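Local coordinates for group II chitinase (Ostrinia furnacalis, PDB 6JAV), which probably hydrolyses internal glycosidic linkages of chitin as an endochitinase, this chain being a family 18 catalytic domain of a much longer protein, at residues 29-34 with 67-72; 36-41 with 76-81. All blocks are in the same frame, centred on the assembly; numbering follows the deposited sequence.

Contact 1 of 2, residues 29-34 with 67-72; sequences EDIDPS and ERVVEY
The phenol ring of Tyr72 is laid against Ile31, and this pair and Glu29 account for most of the buried surface. Ile31 meets one face of the ring with CB and the ends of both branches. CG2 stands over the centre in a CH-pi contact, 4.0 Å from the Tyr72 ring centroid and 12° off the normal, while Ile31 CB approaches Tyr72 CZ at 3.6 Å. The other branch, turned anti to the carbonyl carbon (chi1 -64°), carries Ile31 CD1 over the CD2-CE2 rim of the same face, 3.8 Å from Tyr72 CE2. Pro33 CB comes in at the edge, near the ring plane, and Glu71 CG lies toward the rim of the opposite face. The hydroxyl of Tyr72 is hydrogen-bonded to the carbonyl of Pro28. In the TIM barrel of family 18 glycosidases, this contact sets the loop between strands 8-14 and 38-46 against helix 65-70 and the 3-10 segment after it, on the barrel's outside. At the exposed end, Arg68 grips Glu29 side-on through two nitrogens: NH2 reaches Glu29 OE1 at 2.8 Å, almost straight at 177°, and NE reaches Glu29 OE2 at 2.9 Å. A bend at chi2 brings the Glu29 carboxylate round, nearly coplanar with the guanidinium, OE2 using its syn lone pair toward NE. A water donates to both Glu29 OE2 and the carbonyl O of Arg68.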
loop_
_atom_site.group_PDB
_atom_site.type_symbol
_atom_site.label_atom_id
_atom_site.label_comp_id
_atom_site.label_asym_id
_atom_site.label_seq_id
_atom_site.Cartn_x
_atom_site.Cartn_y
_atom_site.Cartn_z
ATOM N N GLU A 29 18.449 -0.036 7.874
ATOM C CA GLU A 29 19.239 -1.258 7.850
ATOM C C GLU A 29 18.447 -2.486 8.276
ATOM O O GLU A 29 18.966 -3.599 8.145
ATOM C CB GLU A 29 20.492 -1.091 8.711
ATOM C CG GLU A 29 21.482 -0.064 8.118
ATOM C CD GLU A 29 21.024 1.392 8.284
ATOM O OE1 GLU A 29 20.219 1.684 9.217
ATOM O OE2 GLU A 29 21.471 2.233 7.465
ATOM N N ASP A 30 17.207 -2.323 8.751
ATOM C CA ASP A 30 16.358 -3.487 9.007
ATOM C C ASP A 30 15.757 -4.075 7.736
ATOM O O ASP A 30 15.174 -5.169 7.806
ATOM C CB ASP A 30 15.215 -3.121 9.945
ATOM C CG ASP A 30 15.697 -2.813 11.348
ATOM O OD1 ASP A 30 16.488 -3.618 11.884
ATOM O OD2 ASP A 30 15.303 -1.763 11.905
ATOM N N ILE A 31 15.879 -3.385 6.598
ATOM C CA ILE A 31 15.362 -3.924 5.345
ATOM C C ILE A 31 16.116 -5.199 5.006
ATOM O O ILE A 31 17.355 -5.238 5.034
ATOM C CB ILE A 31 15.499 -2.882 4.225
ATOM C CG1 ILE A 31 14.641 -1.643 4.501
ATOM C CG2 ILE A 31 15.118 -3.501 2.871
ATOM C CD1 ILE A 31 14.959 -0.506 3.531
ATOM N N ASP A 32 15.373 -6.258 4.705
ATOM C CA ASP A 32 15.952 -7.522 4.276
ATOM C C ASP A 32 16.007 -7.541 2.755
ATOM O O ASP A 32 14.951 -7.662 2.109
ATOM C CB ASP A 32 15.104 -8.678 4.781
ATOM C CG ASP A 32 15.723 -10.029 4.485
ATOM O OD1 ASP A 32 16.539 -10.171 3.533
ATOM O OD2 ASP A 32 15.377 -10.983 5.229
ATOM N N PRO A 33 17.193 -7.436 2.144
ATOM C CA PRO A 33 17.280 -7.317 0.678
ATOM C C PRO A 33 16.954 -8.595 -0.075
ATOM O O PRO A 33 16.866 -8.551 -1.308
ATOM C CB PRO A 33 18.743 -6.895 0.445
ATOM C CG PRO A 33 19.489 -7.491 1.597
ATOM C CD PRO A 33 18.514 -7.413 2.791
ATOM N N SER A 34 16.765 -9.726 0.599
ATOM C CA SER A 34 16.323 -10.906 -0.129
ATOM C C SER A 34 14.818 -10.950 -0.331
ATOM O O SER A 34 14.329 -11.865 -1.008
ATOM C CB SER A 34 16.771 -12.181 0.598
ATOM O OG SER A 34 16.078 -12.325 1.806
ATOM N N GLU A 67 19.724 8.325 1.701
ATOM C CA GLU A 67 20.919 7.601 1.285
ATOM C C GLU A 67 20.931 6.175 1.795
ATOM O O GLU A 67 21.371 5.256 1.087
ATOM C CB GLU A 67 22.167 8.338 1.753
ATOM C CG GLU A 67 22.294 9.698 1.139
ATOM C CD GLU A 67 21.525 10.702 1.834
ATOM O OE1 GLU A 67 20.640 10.302 2.607
ATOM O OE2 GLU A 67 21.690 11.929 1.640
ATOM N N ARG A 68 20.463 5.958 3.030
ATOM C CA ARG A 68 20.531 4.639 3.624
ATOM C C ARG A 68 19.506 3.680 3.029
ATOM O O ARG A 68 19.659 2.465 3.207
ATOM C CB ARG A 68 20.367 4.762 5.144
ATOM C CG ARG A 68 21.645 5.342 5.809
ATOM C CD ARG A 68 21.286 5.971 7.124
ATOM N NE ARG A 68 20.828 4.973 8.079
ATOM C CZ ARG A 68 20.410 5.259 9.310
ATOM N NH1 ARG A 68 20.384 6.522 9.742
ATOM N NH2 ARG A 68 20.040 4.281 10.118
ATOM N N VAL A 69 18.428 4.164 2.397
ATOM C CA VAL A 69 17.550 3.254 1.663
ATOM C C VAL A 69 18.016 3.080 0.214
ATOM O O VAL A 69 17.966 1.963 -0.339
ATOM C CB VAL A 69 16.098 3.761 1.779
ATOM C CG1 VAL A 69 15.132 2.851 1.003
ATOM C CG2 VAL A 69 15.682 3.764 3.255
ATOM N N VAL A 70 18.507 4.163 -0.411
ATOM C CA VAL A 70 19.106 4.056 -1.741
ATOM C C VAL A 70 20.305 3.098 -1.741
ATOM O O VAL A 70 20.643 2.528 -2.785
ATOM C CB VAL A 70 19.406 5.483 -2.253
ATOM C CG1 VAL A 70 20.311 5.458 -3.479
ATOM C CG2 VAL A 70 18.086 6.206 -2.576
ATOM N N GLU A 71 20.937 2.878 -0.581
ATOM C CA GLU A 71 21.942 1.835 -0.402
ATOM C C GLU A 71 21.544 0.512 -1.037
ATOM O O GLU A 71 22.396 -0.217 -1.568
ATOM C CB GLU A 71 22.122 1.601 1.109
ATOM C CG GLU A 71 22.626 0.213 1.517
ATOM C CD GLU A 71 24.117 0.146 1.310
ATOM O OE1 GLU A 71 24.689 1.242 1.059
ATOM O OE2 GLU A 71 24.692 -0.973 1.357
ATOM N N TYR A 72 20.258 0.176 -0.994
ATOM C CA TYR A 72 19.833 -1.147 -1.439
ATOM C C TYR A 72 19.928 -1.347 -2.948
ATOM O O TYR A 72 19.830 -2.499 -3.404
ATOM C CB TYR A 72 18.447 -1.500 -0.867
ATOM C CG TYR A 72 18.579 -1.790 0.609
ATOM C CD1 TYR A 72 18.920 -3.058 1.058
ATOM C CD2 TYR A 72 18.449 -0.786 1.560
ATOM C CE1 TYR A 72 19.101 -3.330 2.411
ATOM C CE2 TYR A 72 18.632 -1.048 2.920
ATOM C CZ TYR A 72 18.956 -2.314 3.335
ATOM O OH TYR A 72 19.119 -2.535 4.670
HETATM O O HOH W 1 21.804 1.580 4.566
#

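Contact 2 of 2, residues 36-41 with 76-81; sequences CTHIVY and GIKVSL
Thr37 O is gripped by two donors: a water at 2.7 Å, which also donates to Gly76 O, and the backbone N of Lys78 at 3.2 Å. The strands run parallel, with Ile39 N bonded to Lys78 O, Ser80 N to Ile39 O, and Tyr41 N to Ser80 O at 2.8 Å. Strands 38-46 and 78-84 are neighbours in the TIM barrel wall, their short segments 19° apart in direction. Side chains alternate between its two faces. On the one bearing His38, Val40, Lys78 and Ser80, CD2 of His38 lies 3.6 Å from Lys78 CB; its ND1 shares a hydrogen bond with Thr37 OG1, which would limit the ring's rotation. The other face, of Ile39, Tyr41, Val79 and Leu81, meets helix 65-70 and, at Leu81, helix 101-118. Ile77, just before the strand, places CG2 3.8 Å from Ile39 CD1, and Leu81 CD1 approaches Tyr41 CD1 at 3.8 Å. A chi1 of -170° puts the Tyr41 ring opposite the backbone N, away from strand 78-84; its hydroxyl bonds to Asp60. The Cys36-Cys11 disulfide ties the start of this pairing to strand 8-14. Backbone bonding is consistent with a fixed parallel register, while apolar side chains pack the outer face against both helices.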
loop_
_atom_site.group_PDB
_atom_site.type_symbol
_atom_site.label_atom_id
_atom_site.label_comp_id
_atom_site.label_asym_id
_atom_site.label_seq_id
_atom_site.Cartn_x
_atom_site.Cartn_y
_atom_site.Cartn_z
ATOM N N CYS A 36 12.643 -8.266 -1.442
ATOM C CA CYS A 36 12.008 -7.252 -2.279
ATOM C C CYS A 36 12.771 -7.155 -3.586
ATOM O O CYS A 36 13.992 -7.301 -3.607
ATOM C CB CYS A 36 12.107 -5.874 -1.615
ATOM S SG CYS A 36 11.466 -5.797 0.080
ATOM N N THR A 37 12.058 -6.871 -4.680
ATOM C CA THR A 37 12.721 -6.476 -5.923
ATOM C C THR A 37 12.780 -4.966 -6.069
ATOM O O THR A 37 13.642 -4.450 -6.779
ATOM C CB THR A 37 12.004 -7.050 -7.158
ATOM O OG1 THR A 37 10.666 -6.550 -7.219
ATOM C CG2 THR A 37 11.988 -8.581 -7.070
ATOM N N HIS A 38 11.850 -4.267 -5.431
ATOM C CA HIS A 38 11.716 -2.819 -5.515
ATOM C C HIS A 38 11.391 -2.340 -4.113
ATOM O O HIS A 38 10.620 -2.995 -3.390
ATOM C CB HIS A 38 10.550 -2.422 -6.433
ATOM C CG HIS A 38 10.776 -2.760 -7.880
ATOM N ND1 HIS A 38 10.819 -4.053 -8.352
ATOM C CD2 HIS A 38 10.978 -1.958 -8.952
ATOM C CE1 HIS A 38 11.055 -4.039 -9.656
ATOM N NE2 HIS A 38 11.166 -2.779 -10.042
ATOM N N ILE A 39 12.015 -1.248 -3.688
ATOM C CA ILE A 39 11.670 -0.597 -2.430
ATOM C C ILE A 39 11.170 0.786 -2.776
ATOM O O ILE A 39 11.788 1.483 -3.594
ATOM C CB ILE A 39 12.887 -0.499 -1.492
ATOM C CG1 ILE A 39 13.309 -1.899 -1.052
ATOM C CG2 ILE A 39 12.541 0.381 -0.292
ATOM C CD1 ILE A 39 14.744 -1.960 -0.511
ATOM N N VAL A 40 10.050 1.184 -2.171
ATOM C CA VAL A 40 9.475 2.504 -2.393
ATOM C C VAL A 40 9.479 3.256 -1.071
ATOM O O VAL A 40 8.918 2.778 -0.076
ATOM C CB VAL A 40 8.061 2.430 -2.979
ATOM C CG1 VAL A 40 7.557 3.857 -3.211
ATOM C CG2 VAL A 40 8.067 1.648 -4.276
ATOM N N TYR A 41 10.097 4.434 -1.062
ATOM C CA TYR A 41 10.291 5.196 0.168
ATOM C C TYR A 41 9.096 6.114 0.400
ATOM O O TYR A 41 8.872 7.058 -0.372
ATOM C CB TYR A 41 11.563 6.036 -0.012
ATOM C CG TYR A 41 12.059 6.725 1.237
ATOM C CD1 TYR A 41 11.356 7.775 1.818
ATOM C CD2 TYR A 41 13.269 6.330 1.808
ATOM C CE1 TYR A 41 11.830 8.407 2.968
ATOM C CE2 TYR A 41 13.762 6.962 2.927
ATOM C CZ TYR A 41 13.032 7.978 3.518
ATOM O OH TYR A 41 13.527 8.592 4.654
ATOM N N GLY A 76 20.873 -4.803 -6.434
ATOM C CA GLY A 76 20.079 -4.935 -7.639
ATOM C C GLY A 76 18.622 -4.552 -7.453
ATOM O O GLY A 76 17.836 -4.666 -8.407
ATOM N N ILE A 77 18.261 -4.085 -6.273
ATOM C CA ILE A 77 16.908 -3.630 -5.992
ATOM C C ILE A 77 16.737 -2.244 -6.585
ATOM O O ILE A 77 17.665 -1.432 -6.553
ATOM C CB ILE A 77 16.711 -3.614 -4.470
ATOM C CG1 ILE A 77 16.783 -5.052 -3.949
ATOM C CG2 ILE A 77 15.347 -2.957 -4.093
ATOM C CD1 ILE A 77 16.916 -5.150 -2.426
ATOM N N LYS A 78 15.557 -1.956 -7.139
ATOM C CA LYS A 78 15.259 -0.609 -7.629
ATOM C C LYS A 78 14.602 0.169 -6.493
ATOM O O LYS A 78 13.674 -0.345 -5.853
ATOM C CB LYS A 78 14.295 -0.658 -8.820
ATOM C CG LYS A 78 14.896 -1.425 -10.028
ATOM C CD LYS A 78 16.090 -0.636 -10.542
ATOM C CE LYS A 78 16.770 -1.284 -11.719
ATOM N NZ LYS A 78 18.050 -0.576 -11.971
ATOM N N VAL A 79 15.104 1.365 -6.200
ATOM C CA VAL A 79 14.658 2.145 -5.039
ATOM C C VAL A 79 14.010 3.430 -5.541
ATOM O O VAL A 79 14.682 4.279 -6.148
ATOM C CB VAL A 79 15.814 2.454 -4.076
ATOM C CG1 VAL A 79 15.284 3.227 -2.880
ATOM C CG2 VAL A 79 16.433 1.176 -3.597
ATOM N N SER A 80 12.695 3.571 -5.339
ATOM C CA SER A 80 11.958 4.755 -5.765
ATOM C C SER A 80 11.533 5.594 -4.567
ATOM O O SER A 80 11.455 5.111 -3.433
ATOM C CB SER A 80 10.694 4.357 -6.522
ATOM O OG SER A 80 11.034 3.714 -7.743
ATOM N N LEU A 81 11.246 6.856 -4.834
ATOM C CA LEU A 81 10.723 7.759 -3.827
ATOM C C LEU A 81 9.237 7.978 -4.100
ATOM O O LEU A 81 8.860 8.290 -5.239
ATOM C CB LEU A 81 11.462 9.100 -3.909
ATOM C CG LEU A 81 10.950 10.174 -2.946
ATOM C CD1 LEU A 81 11.056 9.736 -1.477
ATOM C CD2 LEU A 81 11.734 11.445 -3.192
HETATM O O HOH W 2 14.995 -4.800 -9.133
#

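Followed from the N terminus, the chain leaves strand 8-14, passes through residues 29-34 and enters strand 38-46 at contact 2's first segment. Residues 67-72 then return to the earlier loop, so contact 1 closes a loop with 32 residues between its segments; shortly afterwards residues 76-81 pair with 36-41 and close a second, with 34 between. The segments alternate, so the two closures cross and neither nests inside the other. Their centres are about 9 Å apart, and the layers touch directly: Ile31 CG2 meets Ile39 CD1 at 3.7 Å and Val69 O meets Val79 CG2 at 3.7 Å. Together they join two adjacent barrel strands to the loop and helix packed outside them.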